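Local structure of m3DLH protein (Halieaceae bacterium, 7JKA) at residues V152-G157 / L174-A179; F48-G53 / G130-G135. The protein is a dienelactone hydrolase family member of the alpha/beta-hydrolase clan that probably hydrolyses lactone or ester bonds and may also act on phosphotriesters. All coordinates share one frame; numbering follows the deposited sequence. Where two conformers were deposited one is given.

Starting from the N terminus, interaction 2 closes first. In it the end of strand 126-131 and the start of helix 133-143 return to the end of strand 42-48 and its following loop, after an excursion of 76 residues that includes helices 56-67, 90-98 and 101-116. The chain then runs through helix 133-143 into strand 150-154, a beta-alpha-beta crossover, and interaction 1 pairs that strand with strand 172-178 after 16 mostly irregular residues. The two closures follow in series, neither nested nor crossing. They meet because strands 126-131 and 150-154 are neighbours in the central sheet: Phe154 N probably hydrogen-bonds Gly130 O, and His155 packs against Cys132.

Interaction 1 (V152-G157 / L174-A179); sequences VTFHAG and LVCHGA
Thr153 and Val175 are neighbours across parallel strands, their side chains on one face of the sheet, with the threonine hydroxyl as bump and the valine fork as hollow. Thr153 OG1 lies 3.5 Å from Val175 CG1 and 3.6 Å from Val175 CG2. Its turn between backbone N and carbonyl carbon (chi1 69°) also lets it hold a water, so threonine suits a place that needs a branched body with one polar tip. On the reverse face, Val152 and Leu174 lie side by side, Val152 CG1 being 3.9 Å from Leu174 CD2 and 4.1 Å from Cys176 SG. Cys176 is slim enough to sit beside the Phe154 ring: its CB is 4.1 Å from Phe154 CD2, and its sulfur makes an oblique sulfur-aromatic contact. Helix 232-250 packs on this face through Met242, Ser238 and Leu245. Three backbone hydrogen bonds, Thr153 N to Leu174 O, Cys176 N to Thr153 O and His155 N to Cys176 O, fix the register. One water hydrogen-bonds Thr153 OG1, donates to Cys176 O and accepts from Ala156 N. Cys176 O and Ala156 N thus each find a partner; the water ties Ala156, and the direct bond ties His155 N, to Cys176 O.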
# COMPACT_ATOMS: atom_id res chain seq x y z
N VAL A 152 2.40 4.36 -3.99
CA VAL A 152 2.37 5.43 -2.99
C VAL A 152 2.33 4.79 -1.62
O VAL A 152 1.49 3.91 -1.37
CB VAL A 152 1.16 6.37 -3.17
CG1 VAL A 152 1.28 7.54 -2.16
CG2 VAL A 152 1.10 6.90 -4.60
N THR A 153 3.23 5.22 -0.74
CA THR A 153 3.24 4.71 0.63
C THR A 153 2.87 5.80 1.62
O THR A 153 3.17 6.98 1.41
CB THR A 153 4.60 4.10 1.01
OG1 THR A 153 5.61 5.14 1.12
CG2 THR A 153 5.04 3.13 -0.05
N PHE A 154 2.21 5.40 2.70
CA PHE A 154 1.83 6.33 3.76
C PHE A 154 2.39 5.81 5.07
O PHE A 154 2.08 4.68 5.47
CB PHE A 154 0.30 6.46 3.86
CG PHE A 154 -0.36 6.96 2.60
CD1 PHE A 154 -0.83 6.07 1.64
CD2 PHE A 154 -0.58 8.32 2.42
CE1 PHE A 154 -1.45 6.52 0.49
CE2 PHE A 154 -1.20 8.80 1.27
CZ PHE A 154 -1.65 7.88 0.30
N HIS A 155 3.22 6.63 5.72
CA HIS A 155 3.87 6.29 6.99
C HIS A 155 4.35 4.84 7.03
O HIS A 155 4.05 4.08 7.95
CB HIS A 155 2.99 6.63 8.21
CG HIS A 155 1.55 6.19 8.11
ND1 HIS A 155 1.12 4.93 8.46
CD2 HIS A 155 0.44 6.88 7.73
CE1 HIS A 155 -0.19 4.84 8.27
NE2 HIS A 155 -0.63 6.01 7.82
N ALA A 156 5.14 4.47 6.01
CA ALA A 156 5.63 3.10 5.84
C ALA A 156 7.04 2.92 6.37
O ALA A 156 7.93 3.73 6.11
CB ALA A 156 5.62 2.72 4.35
N GLY A 157 7.25 1.80 7.07
CA GLY A 157 8.61 1.36 7.31
C GLY A 157 9.30 1.03 6.01
O GLY A 157 8.67 0.67 5.01
N LEU A 174 6.02 7.39 -4.90
CA LEU A 174 5.84 8.51 -3.98
C LEU A 174 5.77 7.98 -2.55
O LEU A 174 4.89 7.18 -2.23
CB LEU A 174 4.56 9.29 -4.31
CG LEU A 174 4.15 10.33 -3.25
CD1 LEU A 174 5.16 11.47 -3.16
CD2 LEU A 174 2.81 10.87 -3.63
N VAL A 175 6.71 8.41 -1.71
CA VAL A 175 6.74 8.05 -0.29
C VAL A 175 6.23 9.24 0.50
O VAL A 175 6.83 10.31 0.46
CB VAL A 175 8.16 7.68 0.17
CG1 VAL A 175 8.19 7.51 1.69
CG2 VAL A 175 8.61 6.38 -0.51
N CYS A 176 5.12 9.05 1.23
CA CYS A 176 4.59 10.07 2.14
C CYS A 176 4.97 9.69 3.56
O CYS A 176 4.41 8.75 4.15
CB CYS A 176 3.07 10.21 2.00
SG CYS A 176 2.53 10.60 0.31
N HIS A 177 5.89 10.44 4.14
CA HIS A 177 6.59 10.08 5.36
C HIS A 177 6.32 11.12 6.45
O HIS A 177 6.46 12.32 6.20
CB HIS A 177 8.09 10.01 5.07
CG HIS A 177 8.95 9.79 6.27
ND1 HIS A 177 8.94 8.62 6.99
CD2 HIS A 177 9.88 10.59 6.86
CE1 HIS A 177 9.81 8.71 7.99
NE2 HIS A 177 10.39 9.90 7.93
N GLY A 178 5.96 10.66 7.64
CA GLY A 178 5.84 11.54 8.78
C GLY A 178 7.21 11.84 9.36
O GLY A 178 7.93 10.92 9.75
N ALA A 179 7.61 13.11 9.39
CA ALA A 179 8.95 13.44 9.81
C ALA A 179 9.19 13.13 11.28
O ALA A 179 10.35 12.96 11.69
CB ALA A 179 9.23 14.92 9.52
O HOH W 1 5.74 6.24 3.72
O HOH W 2 8.03 6.37 5.19

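Interaction 2 (F48-G53 / G130-G135); sequences FPEAFG and GFCFGG
Glu50 meets Phe131 and Cys132 because its CG stands anti to the carbonyl carbon (chi1 -69°) and the chain runs on extended; in the conformer given, Cys132 SG is also anti to its carbonyl carbon. Glu50 CG rests 4.0 Å from Phe131 CB, and the carboxylate is directed at the Cys132 sulfur in this conformer; the very short approach of OE2 to SG is doubtful, Cys132 having two conformers. Glu50 OE2 hydrogen-bonds Ser214 OG, and an alanine in place of Glu50 is likely to leave that hydroxyl without its carboxylate mate and Cys132 without one of its walls. On the backbone, Phe131 N donates to Phe48 O at 3.2 Å, continuing the parallel strand pairing. Glycine suits its place where Gly134 CA lies 3.0 Å from Pro49 O: a side chain would strike the carbonyls of Phe48 and Pro49. Gly130 is equally constrained, as a CB would hit Gly134 O. Ala51 CB packs 3.6 Å from Phe133 CB, and a water accepts from Ala51 N and, weakly, from Phe133 N. Cys132, with strained backbone angles (phi 54°, psi -126°) at the N-cap of helix 133-143, fits the GxCxG nucleophile elbow of alpha/beta hydrolases, where cysteine is probably the nucleophile, as in dienelactone hydrolases.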
# COMPACT_ATOMS: atom_id res chain seq x y z
N PHE A 48 -2.83 -2.05 0.32
CA PHE A 48 -2.31 -2.91 1.37
C PHE A 48 -2.50 -2.25 2.72
O PHE A 48 -2.14 -1.07 2.90
CB PHE A 48 -0.83 -3.21 1.14
CG PHE A 48 -0.58 -4.07 -0.07
CD1 PHE A 48 -0.92 -5.42 -0.05
CD2 PHE A 48 -0.05 -3.52 -1.23
CE1 PHE A 48 -0.70 -6.22 -1.18
CE2 PHE A 48 0.16 -4.31 -2.37
CZ PHE A 48 -0.16 -5.64 -2.35
N PRO A 49 -3.09 -2.96 3.67
CA PRO A 49 -3.42 -2.36 4.97
C PRO A 49 -2.20 -2.29 5.88
O PRO A 49 -1.13 -2.81 5.58
CB PRO A 49 -4.45 -3.36 5.53
CG PRO A 49 -3.87 -4.71 5.04
CD PRO A 49 -3.44 -4.39 3.61
N GLU A 50 -2.40 -1.65 7.04
CA GLU A 50 -1.44 -1.78 8.13
C GLU A 50 -1.26 -3.26 8.51
O GLU A 50 -2.06 -4.10 8.09
CB GLU A 50 -1.90 -0.96 9.33
CG GLU A 50 -1.80 0.55 9.10
CD GLU A 50 -1.89 1.32 10.41
OE1 GLU A 50 -2.81 1.05 11.20
OE2 GLU A 50 -1.03 2.18 10.66
N ALA A 51 -0.20 -3.58 9.28
CA ALA A 51 0.12 -4.99 9.54
C ALA A 51 -0.92 -5.69 10.38
O ALA A 51 -0.90 -6.93 10.45
CB ALA A 51 1.49 -5.12 10.21
N PHE A 52 -1.85 -4.96 11.01
CA PHE A 52 -3.00 -5.62 11.63
C PHE A 52 -3.71 -6.54 10.64
O PHE A 52 -4.26 -7.57 11.04
CB PHE A 52 -4.00 -4.58 12.14
CG PHE A 52 -3.41 -3.59 13.08
CD1 PHE A 52 -3.00 -3.97 14.34
CD2 PHE A 52 -3.28 -2.26 12.70
CE1 PHE A 52 -2.45 -3.04 15.22
CE2 PHE A 52 -2.74 -1.33 13.56
CZ PHE A 52 -2.33 -1.72 14.82
N GLY A 53 -3.74 -6.17 9.37
CA GLY A 53 -4.46 -6.88 8.33
C GLY A 53 -5.59 -6.06 7.76
O GLY A 53 -5.76 -4.87 8.05
N GLY A 130 -0.15 1.62 0.16
CA GLY A 130 -0.11 0.88 1.40
C GLY A 130 0.16 1.80 2.57
O GLY A 130 0.79 2.86 2.43
N PHE A 131 -0.31 1.37 3.73
CA PHE A 131 -0.24 2.11 4.97
C PHE A 131 0.64 1.32 5.92
O PHE A 131 0.42 0.13 6.11
CB PHE A 131 -1.66 2.30 5.53
CG PHE A 131 -2.54 3.03 4.60
CD1 PHE A 131 -3.20 2.37 3.57
CD2 PHE A 131 -2.62 4.42 4.68
CE1 PHE A 131 -3.98 3.08 2.66
CE2 PHE A 131 -3.40 5.14 3.78
CZ PHE A 131 -4.06 4.47 2.75
N CYS A 132 1.65 1.97 6.50
CA CYS A 132 2.60 1.31 7.43
C CYS A 132 3.19 0.09 6.75
O CYS A 132 3.71 0.21 5.63
CB CYS A 132 1.93 0.98 8.73
SG CYS A 132 1.40 2.38 9.44
N PHE A 133 3.11 -1.08 7.38
CA PHE A 133 3.67 -2.29 6.77
C PHE A 133 3.06 -2.56 5.39
O PHE A 133 3.75 -3.11 4.53
CB PHE A 133 3.44 -3.49 7.70
CG PHE A 133 4.02 -4.77 7.17
CD1 PHE A 133 5.38 -5.04 7.28
CD2 PHE A 133 3.20 -5.72 6.59
CE1 PHE A 133 5.92 -6.25 6.79
CE2 PHE A 133 3.72 -6.93 6.11
CZ PHE A 133 5.08 -7.19 6.21
N GLY A 134 1.80 -2.16 5.17
CA GLY A 134 1.23 -2.24 3.83
C GLY A 134 1.97 -1.42 2.79
O GLY A 134 2.06 -1.81 1.62
N GLY A 135 2.52 -0.27 3.20
CA GLY A 135 3.33 0.50 2.28
C GLY A 135 4.64 -0.21 1.98
O GLY A 135 5.09 -0.23 0.83
O HOH W 3 1.82 -1.83 10.43